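Local coordinates for glycoside hydrolase family 88 protein (PDB 4Q88) that is of unestablished function but probably acts as a hydrolase, possibly on carbohydrate, like other members of glycoside hydrolase family 88, at residues S246-Q251 with S297-K302; G255-S260 with L277-F282. One frame throughout, in Å; residues are numbered along the deposited sequence. Where two conformers were deposited one is given.

Overall arrangement
Contact 1 joins chain positions that flank both segments of contact 2, and the two centres are about 8 Å apart. Contact 1 is a surface bridge from the end of helix 233-249 to helix 293-311; contact 2 is buried and sets the loop after helix 233-249 against helix 272-287. Three successive helices and one connecting loop are thus tied together in what the family makes a six-hairpin, (alpha/alpha)6-barrel fold. The direct joints are mixed: W257 NE1 makes a hydrogen bond of 2.8 Å to I247 O, whereas V300 CG1 packs 3.4 Å from F282 CB and I247 CD1 meets the ring of F278.

Contact 1 (S246-Q251 with S297-K302); sequences SIAACQ and SPIVEK
Q251 reaches from just beyond the end of helix 233-249 to the flank of helix 293-311, where its carboxamide lies alongside I299. Its CG stands anti to the backbone N (chi1 -172°) and the chain runs straight on through chi2, which carries the amide across the gap between these two helices of the (alpha/alpha)6 barrel. There NE2 donates to I299 O over 3.1 Å with an N-H...O angle of 159°. The acceptor lies nearly in the amide plane of Q251, while the donor is tilted somewhat from the carbonyl plane of I299. A second acceptor, G255 O in the following loop, also takes a bond from NE2, and this pair of bonds fixes the rotation of the amide.

The other branch of the amide meets hydrocarbon: OE1 sits 3.4 Å from I299 CD1 and 3.6 Å from I299 CG2, the two side chains running alongside in opposite senses. With CG1 beside its own backbone N and chi2 at -62°, I299 brings CG1 and CD1 both to 4.0 Å from A248 CB. K302 contributes part of its aliphatic chain, CB lying 3.9 Å from Q251 NE2.

Replacing Q251 with an alanine would probably leave I299 O and G255 O without this shared donor and open a gap beside the isoleucine. In this surface contact the chemistry implies that the amide is the one polar link between the two segments, with a small apolar patch from A248 and I299 beside it, while NE2 also ties in the loop through G255 O.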
# COMPACT_ATOMS: atom_id res chain seq x y z
N SER A 246 -0.26 7.62 -16.44
CA SER A 246 -1.57 8.22 -16.13
C SER A 246 -1.56 9.02 -14.82
O SER A 246 -2.20 10.12 -14.68
CB SER A 246 -2.61 7.13 -16.11
OG SER A 246 -2.66 6.51 -17.37
N ILE A 247 -0.86 8.46 -13.85
CA ILE A 247 -0.73 9.14 -12.55
C ILE A 247 0.07 10.44 -12.74
O ILE A 247 -0.29 11.51 -12.23
CB ILE A 247 -0.12 8.21 -11.50
CG1 ILE A 247 -1.04 7.03 -11.19
CG2 ILE A 247 0.26 9.01 -10.28
CD1 ILE A 247 -0.30 5.89 -10.50
N ALA A 248 1.21 10.36 -13.42
CA ALA A 248 2.01 11.56 -13.62
C ALA A 248 1.21 12.74 -14.23
O ALA A 248 1.32 13.92 -13.78
CB ALA A 248 3.24 11.24 -14.46
N ALA A 249 0.37 12.40 -15.18
CA ALA A 249 -0.41 13.34 -15.93
C ALA A 249 -1.42 14.05 -15.07
O ALA A 249 -1.90 15.14 -15.46
CB ALA A 249 -1.11 12.63 -17.10
N CYS A 250 -1.78 13.52 -13.91
CA CYS A 250 -2.77 14.25 -13.11
C CYS A 250 -2.22 14.81 -11.78
O CYS A 250 -2.98 15.24 -10.91
CB CYS A 250 -4.03 13.44 -12.91
SG CYS A 250 -3.77 11.87 -12.11
N GLN A 251 -0.89 14.87 -11.66
CA GLN A 251 -0.26 15.51 -10.54
C GLN A 251 -0.62 17.03 -10.48
O GLN A 251 -0.72 17.69 -11.52
CB GLN A 251 1.25 15.34 -10.63
CG GLN A 251 1.94 15.84 -9.39
CD GLN A 251 3.44 15.64 -9.48
OE1 GLN A 251 4.04 15.85 -10.55
NE2 GLN A 251 4.06 15.36 -8.37
N SER A 297 11.75 11.93 -12.97
CA SER A 297 12.44 12.60 -11.84
C SER A 297 11.77 13.98 -11.47
O SER A 297 11.59 14.27 -10.33
CB SER A 297 14.00 12.61 -12.00
OG SER A 297 14.60 11.30 -11.92
N PRO A 298 11.28 14.77 -12.42
CA PRO A 298 10.52 15.98 -12.07
C PRO A 298 9.22 15.75 -11.26
O PRO A 298 8.82 16.55 -10.40
CB PRO A 298 10.17 16.59 -13.42
CG PRO A 298 11.15 16.01 -14.37
CD PRO A 298 11.50 14.65 -13.87
N ILE A 299 8.55 14.65 -11.57
CA ILE A 299 7.32 14.27 -10.84
C ILE A 299 7.70 13.96 -9.38
O ILE A 299 7.02 14.41 -8.43
CB ILE A 299 6.67 13.02 -11.49
CG1 ILE A 299 6.39 13.27 -12.96
CG2 ILE A 299 5.43 12.55 -10.75
CD1 ILE A 299 5.45 14.39 -13.30
N VAL A 300 8.76 13.16 -9.19
CA VAL A 300 9.16 12.79 -7.85
C VAL A 300 9.72 13.99 -7.09
O VAL A 300 9.53 14.08 -5.89
CB VAL A 300 10.14 11.58 -7.74
CG1 VAL A 300 9.55 10.33 -8.36
CG2 VAL A 300 11.51 11.81 -8.30
N GLU A 301 10.39 14.90 -7.77
CA GLU A 301 10.93 16.07 -7.04
C GLU A 301 9.78 16.91 -6.46
O GLU A 301 9.82 17.30 -5.30
CB GLU A 301 11.84 16.94 -7.91
CG GLU A 301 13.15 16.25 -8.32
CD GLU A 301 13.96 15.69 -7.17
OE1 GLU A 301 14.06 16.35 -6.11
OE2 GLU A 301 14.52 14.57 -7.32
N LYS A 302 8.74 17.15 -7.25
CA LYS A 302 7.59 17.93 -6.78
C LYS A 302 6.84 17.21 -5.68
O LYS A 302 6.41 17.83 -4.70
CB LYS A 302 6.64 18.25 -7.93
CG LYS A 302 7.25 19.13 -9.01
CD LYS A 302 6.35 19.19 -10.25
CE LYS A 302 6.85 20.20 -11.28
NZ LYS A 302 8.05 19.74 -12.04

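Contact 2 (G255-S260 with L277-F282); sequences GYWTRS and LFTYGF
W257 packs its indole against two phenylalanines, F278 and F282, of helix 272-287, and the contact is an almost wholly aromatic one, joining the loop after helix 233-249 to the next helix of the (alpha/alpha)6 barrel. The ring pair W257-F278 is edge-to-face (T-shaped in kind, though well short of perpendicular): the edge of F278 is turned to the indole face, with 4.7 Å from the centroid of its ring to that of the five-membered ring of W257 and the planes at 59°. The closest atoms are F278 CD2 and W257 CD2, 3.5 Å apart, the latter being one of the two fusion atoms of the indole.

A CH-pi contact continues the same approach. F278 CB stands 4.2 Å from the centroid of the six-membered ring of W257, only 16° off the ring normal, so edge and methylene together span both rings. In W257, CG is anti to the carbonyl carbon (chi1 -74°), which directs the indole from the loop toward the helix.

Apolar contact with F282 comes one helical turn on. Its CE2 comes obliquely to the benzo part of the indole, 3.8 Å from W257 CZ2 and 3.9 Å from W257 CH2. T279 OG1 is more distant from the indole, and bonds to T275 O one turn back in its own helix.

Both N-H groups of W257 are bonded outside the aromatic cluster, NE1 to helix 233-249 through I247 O and the backbone N to T275 OG1. In this buried setting, the chemistry implies that dispersion and CH-pi contacts probably hold the broad indole to the helix, while the hydrogen bonds at NE1 and the backbone N are likely to set its orientation.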
# COMPACT_ATOMS: atom_id res chain seq x y z
N GLY A 255 2.50 19.45 -6.31
CA GLY A 255 3.19 18.15 -6.19
C GLY A 255 2.34 17.02 -5.59
O GLY A 255 2.73 15.88 -5.66
N TYR A 256 1.21 17.35 -4.95
CA TYR A 256 0.33 16.31 -4.45
C TYR A 256 -0.68 15.90 -5.52
O TYR A 256 -0.77 16.53 -6.60
CB TYR A 256 -0.36 16.75 -3.20
CG TYR A 256 -1.19 18.04 -3.35
CD1 TYR A 256 -2.46 18.02 -3.92
CD2 TYR A 256 -0.71 19.28 -2.88
CE1 TYR A 256 -3.21 19.18 -4.04
CE2 TYR A 256 -1.47 20.44 -3.01
CZ TYR A 256 -2.69 20.38 -3.58
OH TYR A 256 -3.40 21.56 -3.66
N TRP A 257 -1.43 14.83 -5.22
CA TRP A 257 -2.59 14.43 -6.00
C TRP A 257 -3.84 14.66 -5.17
O TRP A 257 -3.85 14.40 -3.95
CB TRP A 257 -2.48 12.97 -6.39
CG TRP A 257 -1.47 12.73 -7.50
CD1 TRP A 257 -1.76 12.53 -8.82
CD2 TRP A 257 -0.04 12.57 -7.37
NE1 TRP A 257 -0.60 12.32 -9.52
CE2 TRP A 257 0.47 12.35 -8.67
CE3 TRP A 257 0.87 12.68 -6.30
CZ2 TRP A 257 1.84 12.17 -8.92
CZ3 TRP A 257 2.22 12.46 -6.55
CH2 TRP A 257 2.69 12.24 -7.85
N THR A 258 -4.89 15.18 -5.79
CA THR A 258 -6.18 15.34 -5.09
C THR A 258 -6.97 14.03 -4.97
O THR A 258 -6.82 13.10 -5.78
CB THR A 258 -7.06 16.39 -5.81
OG1 THR A 258 -7.19 16.06 -7.21
CG2 THR A 258 -6.44 17.74 -5.71
N ARG A 259 -7.87 13.98 -4.00
CA ARG A 259 -8.58 12.77 -3.68
C ARG A 259 -9.39 12.19 -4.87
O ARG A 259 -9.48 10.97 -4.99
CB ARG A 259 -9.49 13.03 -2.49
CG ARG A 259 -8.74 13.17 -1.16
CD ARG A 259 -9.68 13.82 -0.14
NE ARG A 259 -9.69 15.25 -0.32
CZ ARG A 259 -10.57 16.06 0.25
NH1 ARG A 259 -11.45 15.57 1.15
NH2 ARG A 259 -10.51 17.38 -0.01
N SER A 260 -10.00 13.05 -5.69
CA SER A 260 -10.54 12.66 -6.98
C SER A 260 -9.53 13.09 -8.01
O SER A 260 -9.32 14.31 -8.23
CB SER A 260 -11.93 13.29 -7.25
OG SER A 260 -12.49 12.74 -8.41
N LEU A 277 2.06 7.10 -1.48
CA LEU A 277 2.06 5.82 -2.20
C LEU A 277 2.54 5.98 -3.63
O LEU A 277 3.36 5.16 -4.13
CB LEU A 277 0.71 5.15 -2.15
CG LEU A 277 0.30 4.72 -0.71
CD1 LEU A 277 -1.20 4.54 -0.69
CD2 LEU A 277 1.03 3.46 -0.31
N PHE A 278 2.06 7.02 -4.30
CA PHE A 278 2.54 7.29 -5.67
C PHE A 278 4.04 7.59 -5.67
O PHE A 278 4.78 7.12 -6.53
CB PHE A 278 1.82 8.46 -6.28
CG PHE A 278 0.32 8.23 -6.54
CD1 PHE A 278 -0.13 7.05 -7.09
CD2 PHE A 278 -0.58 9.23 -6.30
CE1 PHE A 278 -1.46 6.86 -7.40
CE2 PHE A 278 -1.93 9.04 -6.55
CZ PHE A 278 -2.38 7.84 -7.09
N THR A 279 4.49 8.41 -4.72
CA THR A 279 5.89 8.80 -4.68
C THR A 279 6.77 7.56 -4.51
O THR A 279 7.85 7.45 -5.13
CB THR A 279 6.12 9.84 -3.56
OG1 THR A 279 5.28 10.98 -3.82
CG2 THR A 279 7.57 10.28 -3.52
N TYR A 280 6.37 6.67 -3.58
CA TYR A 280 7.06 5.40 -3.41
C TYR A 280 7.16 4.66 -4.71
O TYR A 280 8.25 4.19 -5.13
CB TYR A 280 6.35 4.51 -2.35
CG TYR A 280 6.89 3.09 -2.33
CD1 TYR A 280 8.21 2.83 -1.91
CD2 TYR A 280 6.14 2.03 -2.81
CE1 TYR A 280 8.73 1.53 -1.94
CE2 TYR A 280 6.68 0.71 -2.84
CZ TYR A 280 7.95 0.48 -2.39
OH TYR A 280 8.46 -0.78 -2.43
N GLY A 281 6.05 4.55 -5.40
CA GLY A 281 6.03 3.77 -6.63
C GLY A 281 6.92 4.38 -7.71
O GLY A 281 7.66 3.64 -8.40
N PHE A 282 6.91 5.70 -7.83
CA PHE A 282 7.72 6.36 -8.87
C PHE A 282 9.22 6.20 -8.53
O PHE A 282 10.02 5.86 -9.37
CB PHE A 282 7.38 7.84 -8.94
CG PHE A 282 6.08 8.15 -9.68
CD1 PHE A 282 5.97 7.87 -11.01
CD2 PHE A 282 5.04 8.78 -9.06
CE1 PHE A 282 4.84 8.18 -11.73
CE2 PHE A 282 3.91 9.12 -9.79
CZ PHE A 282 3.80 8.79 -11.11